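Local coordinates for protein M32 carboxypeptidase (Chitinophagaceae bacterium, PDB 7A03) that probably acts as a metal-dependent carboxypeptidase of the M32 family, removing amino acids from the C-terminal ends of peptides, at residues W263-E275 against A290-E304. Residues are numbered along the deposited sequence; the frame is centred on the assembly and turned at random.
Sequences WSCIHEGGHALYE and AASLGIHESQSRLWE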
# COMPACT_ATOMS: atom_id res chain seq x y z
N TRP A 263 12.88 -9.28 -1.36
CA TRP A 263 12.00 -8.26 -1.92
C TRP A 263 10.98 -7.75 -0.90
O TRP A 263 10.58 -6.58 -0.98
CB TRP A 263 11.37 -8.72 -3.25
CG TRP A 263 12.43 -8.77 -4.32
CD1 TRP A 263 12.79 -7.77 -5.17
CD2 TRP A 263 13.35 -9.84 -4.56
NE1 TRP A 263 13.85 -8.16 -5.94
CE2 TRP A 263 14.20 -9.44 -5.60
CE3 TRP A 263 13.50 -11.12 -4.01
CZ2 TRP A 263 15.21 -10.27 -6.09
CZ3 TRP A 263 14.50 -11.93 -4.49
CH2 TRP A 263 15.34 -11.50 -5.51
N SER A 264 10.56 -8.58 0.07
CA SER A 264 9.76 -8.03 1.17
C SER A 264 10.54 -6.94 1.90
O SER A 264 9.99 -5.88 2.25
CB SER A 264 9.38 -9.14 2.15
OG SER A 264 8.44 -10.04 1.59
N CYS A 265 11.81 -7.21 2.19
CA CYS A 265 12.63 -6.27 2.93
C CYS A 265 12.80 -4.98 2.15
O CYS A 265 12.68 -3.89 2.70
CB CYS A 265 14.01 -6.90 3.13
SG CYS A 265 14.10 -8.09 4.46
N ILE A 266 13.06 -5.08 0.84
CA ILE A 266 13.23 -3.84 0.06
C ILE A 266 11.92 -3.06 0.01
O ILE A 266 11.90 -1.82 0.12
CB ILE A 266 13.76 -4.16 -1.35
CG1 ILE A 266 15.11 -4.89 -1.26
CG2 ILE A 266 13.86 -2.87 -2.16
CD1 ILE A 266 15.56 -5.49 -2.57
N HIS A 267 10.80 -3.78 -0.15
CA HIS A 267 9.48 -3.16 -0.20
C HIS A 267 9.19 -2.37 1.09
O HIS A 267 8.84 -1.17 1.06
CB HIS A 267 8.48 -4.29 -0.40
CG HIS A 267 7.06 -3.85 -0.56
ND1 HIS A 267 6.47 -3.68 -1.80
CD2 HIS A 267 6.11 -3.57 0.36
CE1 HIS A 267 5.21 -3.33 -1.63
NE2 HIS A 267 4.97 -3.24 -0.33
N GLU A 268 9.38 -3.03 2.24
CA GLU A 268 9.18 -2.35 3.51
C GLU A 268 10.19 -1.22 3.71
O GLU A 268 9.84 -0.16 4.22
CB GLU A 268 9.22 -3.32 4.69
CG GLU A 268 8.23 -4.46 4.59
CD GLU A 268 6.79 -4.01 4.36
OE1 GLU A 268 6.41 -2.93 4.83
OE2 GLU A 268 6.04 -4.74 3.68
N GLY A 269 11.44 -1.44 3.30
CA GLY A 269 12.40 -0.36 3.34
C GLY A 269 11.89 0.90 2.66
O GLY A 269 12.11 2.01 3.15
N GLY A 270 11.21 0.74 1.52
CA GLY A 270 10.71 1.92 0.83
C GLY A 270 9.69 2.70 1.65
O GLY A 270 9.76 3.94 1.77
N HIS A 271 8.75 1.96 2.27
CA HIS A 271 7.84 2.59 3.23
C HIS A 271 8.61 3.28 4.36
O HIS A 271 8.29 4.42 4.78
CB HIS A 271 6.94 1.55 3.89
CG HIS A 271 5.83 1.02 3.03
ND1 HIS A 271 4.97 1.83 2.31
CD2 HIS A 271 5.42 -0.25 2.82
CE1 HIS A 271 4.08 1.08 1.69
NE2 HIS A 271 4.33 -0.19 1.97
N ALA A 272 9.61 2.58 4.90
CA ALA A 272 10.26 3.05 6.11
C ALA A 272 11.09 4.30 5.85
O ALA A 272 11.14 5.20 6.69
CB ALA A 272 11.13 1.95 6.71
N LEU A 273 11.72 4.38 4.67
CA LEU A 273 12.49 5.57 4.34
C LEU A 273 11.58 6.78 4.25
O LEU A 273 11.95 7.89 4.67
CB LEU A 273 13.25 5.37 3.02
CG LEU A 273 14.37 4.33 3.03
CD1 LEU A 273 14.77 4.00 1.58
CD2 LEU A 273 15.58 4.83 3.84
N TYR A 274 10.38 6.59 3.69
CA TYR A 274 9.40 7.68 3.70
C TYR A 274 9.08 8.12 5.12
O TYR A 274 9.14 9.31 5.45
CB TYR A 274 8.12 7.20 3.00
CG TYR A 274 7.07 8.24 2.67
CD1 TYR A 274 7.28 9.60 2.90
CD2 TYR A 274 5.88 7.84 2.07
CE1 TYR A 274 6.31 10.54 2.55
CE2 TYR A 274 4.90 8.78 1.71
CZ TYR A 274 5.13 10.12 1.95
OH TYR A 274 4.16 11.03 1.58
N GLU A 275 8.70 7.16 5.98
CA GLU A 275 8.32 7.52 7.35
C GLU A 275 9.47 8.20 8.11
O GLU A 275 9.25 9.14 8.88
CB GLU A 275 7.83 6.29 8.10
CG GLU A 275 6.48 5.79 7.60
CD GLU A 275 5.34 6.72 7.98
OE1 GLU A 275 5.38 7.31 9.07
OE2 GLU A 275 4.37 6.87 7.20
N ALA A 290 2.18 10.83 6.00
CA ALA A 290 2.31 10.43 4.60
C ALA A 290 1.17 11.00 3.77
O ALA A 290 0.03 11.11 4.24
CB ALA A 290 2.28 8.91 4.49
N ALA A 291 1.48 11.36 2.51
CA ALA A 291 0.54 12.11 1.68
C ALA A 291 -0.73 11.32 1.38
O ALA A 291 -1.82 11.90 1.30
CB ALA A 291 1.21 12.57 0.38
N SER A 292 -0.61 10.00 1.20
CA SER A 292 -1.75 9.16 0.85
C SER A 292 -1.26 7.72 0.78
O SER A 292 -0.05 7.46 0.74
CB SER A 292 -2.37 9.52 -0.49
OG SER A 292 -1.60 8.95 -1.55
N LEU A 293 -2.22 6.78 0.75
CA LEU A 293 -1.88 5.37 0.61
C LEU A 293 -1.19 5.11 -0.72
O LEU A 293 -0.23 4.33 -0.79
CB LEU A 293 -3.14 4.50 0.69
CG LEU A 293 -3.75 4.19 2.05
CD1 LEU A 293 -5.03 3.38 1.84
CD2 LEU A 293 -2.78 3.42 2.92
N GLY A 294 -1.66 5.76 -1.78
CA GLY A 294 -1.02 5.60 -3.08
C GLY A 294 0.41 6.09 -3.11
O GLY A 294 1.29 5.43 -3.66
N ILE A 295 0.68 7.25 -2.51
CA ILE A 295 2.05 7.74 -2.46
C ILE A 295 2.91 6.82 -1.58
O ILE A 295 4.07 6.50 -1.91
CB ILE A 295 2.10 9.22 -2.03
CG1 ILE A 295 1.37 10.12 -3.05
CG2 ILE A 295 3.55 9.68 -1.79
CD1 ILE A 295 1.95 10.07 -4.48
N HIS A 296 2.36 6.33 -0.47
CA HIS A 296 3.15 5.39 0.33
C HIS A 296 3.48 4.13 -0.48
O HIS A 296 4.64 3.65 -0.49
CB HIS A 296 2.38 5.04 1.60
CG HIS A 296 3.25 4.99 2.82
ND1 HIS A 296 4.49 4.39 2.83
CD2 HIS A 296 3.07 5.51 4.06
CE1 HIS A 296 5.03 4.53 4.03
NE2 HIS A 296 4.19 5.21 4.79
N GLU A 297 2.49 3.61 -1.21
CA GLU A 297 2.74 2.43 -2.02
C GLU A 297 3.74 2.72 -3.14
O GLU A 297 4.51 1.84 -3.51
CB GLU A 297 1.41 1.88 -2.56
CG GLU A 297 1.53 0.56 -3.30
CD GLU A 297 1.65 -0.64 -2.36
OE1 GLU A 297 1.66 -0.44 -1.13
OE2 GLU A 297 1.72 -1.78 -2.86
N SER A 298 3.77 3.96 -3.66
CA SER A 298 4.77 4.29 -4.67
C SER A 298 6.18 4.16 -4.10
O SER A 298 7.12 3.79 -4.82
CB SER A 298 4.57 5.72 -5.21
OG SER A 298 5.05 6.71 -4.31
N GLN A 299 6.35 4.48 -2.82
CA GLN A 299 7.69 4.33 -2.23
C GLN A 299 8.10 2.86 -2.09
O GLN A 299 9.23 2.47 -2.46
CB GLN A 299 7.70 5.03 -0.87
CG GLN A 299 7.41 6.50 -0.99
CD GLN A 299 8.37 7.18 -1.95
OE1 GLN A 299 9.53 7.44 -1.61
NE2 GLN A 299 7.90 7.44 -3.17
N SER A 300 7.17 2.01 -1.64
CA SER A 300 7.49 0.58 -1.55
C SER A 300 7.79 -0.03 -2.92
O SER A 300 8.75 -0.80 -3.07
CB SER A 300 6.40 -0.20 -0.81
OG SER A 300 5.18 -0.21 -1.53
N ARG A 301 6.97 0.30 -3.92
CA ARG A 301 7.15 -0.31 -5.24
C ARG A 301 8.36 0.26 -5.97
O ARG A 301 9.00 -0.48 -6.73
CB ARG A 301 5.90 -0.11 -6.10
CG ARG A 301 4.69 -0.92 -5.62
CD ARG A 301 4.95 -2.42 -5.55
NE ARG A 301 3.68 -3.14 -5.42
CZ ARG A 301 3.55 -4.44 -5.17
NH1 ARG A 301 2.34 -4.96 -5.13
NH2 ARG A 301 4.61 -5.22 -4.99
N LEU A 302 8.67 1.55 -5.78
CA LEU A 302 9.83 2.12 -6.45
C LEU A 302 11.09 1.41 -6.01
O LEU A 302 11.93 1.06 -6.85
CB LEU A 302 9.94 3.62 -6.15
CG LEU A 302 11.10 4.39 -6.80
CD1 LEU A 302 10.67 5.83 -7.07
CD2 LEU A 302 12.33 4.39 -5.90
N TRP A 303 11.22 1.17 -4.70
CA TRP A 303 12.43 0.46 -4.27
C TRP A 303 12.37 -1.03 -4.60
O TRP A 303 13.37 -1.60 -5.05
CB TRP A 303 12.66 0.68 -2.78
CG TRP A 303 13.16 2.05 -2.43
CD1 TRP A 303 12.41 3.12 -2.03
CD2 TRP A 303 14.52 2.49 -2.43
NE1 TRP A 303 13.23 4.19 -1.75
CE2 TRP A 303 14.53 3.83 -2.01
CE3 TRP A 303 15.74 1.87 -2.75
CZ2 TRP A 303 15.70 4.57 -1.88
CZ3 TRP A 303 16.92 2.61 -2.61
CH2 TRP A 303 16.88 3.95 -2.20
N GLU A 304 11.21 -1.66 -4.42
CA GLU A 304 11.14 -3.11 -4.61
C GLU A 304 11.38 -3.48 -6.07
O GLU A 304 12.08 -4.47 -6.36
CB GLU A 304 9.78 -3.63 -4.16
CG GLU A 304 9.65 -5.13 -4.33
CD GLU A 304 8.22 -5.62 -4.37
OE1 GLU A 304 7.30 -4.80 -4.19
OE2 GLU A 304 8.02 -6.84 -4.61
O HOH W 1 2.70 -2.01 0.75
O HOH W 2 11.23 5.76 -0.09
O HOH W 3 2.59 8.80 8.09
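L273 lays CD1 on one face of the W303 indole, 3.6 Å from CE2, while I266 packs CG2 against W303 CB. Between these two aliphatic residues, G270 suits the point where the helices come nearest: its CA lies 4.2 Å from S300 CA, and any CB would run into Q299 O. The segment axes approach to 6.9 Å at 136°, closer to antiparallel than to parallel. Small S300 fits here too, its CB 3.4 Å from the H267 ring centroid and also over a face of H271; its hydroxyl bonds back to E297 O.

Toward the polar edge, H267 has CG anti to its backbone N (chi1 -176°), which sends the imidazole among S300, E304, R301 and E297. ND1 donates to E304 OE1 at 2.8 Å, meeting that oxygen from above the carboxylate plane; R301 NH2 grips the same oxygen on its syn side. A leucine in place of H267 would probably leave E304 OE1 without its imidazole donor and the water shared with H271 and E297 without one of its partners. H267, E268 and H271 match an HExxH motif, as in zinc metallopeptidases of this clan, and E297 is consistent with a third ligand, although no metal is bound here. At the other end, the Y274 edge meets the H296 face, and its OH accepts from A291 N at 2.9 Å. H296 NE2 donates to the anti lone pair of E275 OE2, with ring and carboxylate nearly coplanar.

Helix 258-277 rests its far side on strand 247-251, and E275 also bonds S241. Helix 293-307 is backed by helices 420-439 and 453-462, the latter touching W303 through L455 and L459.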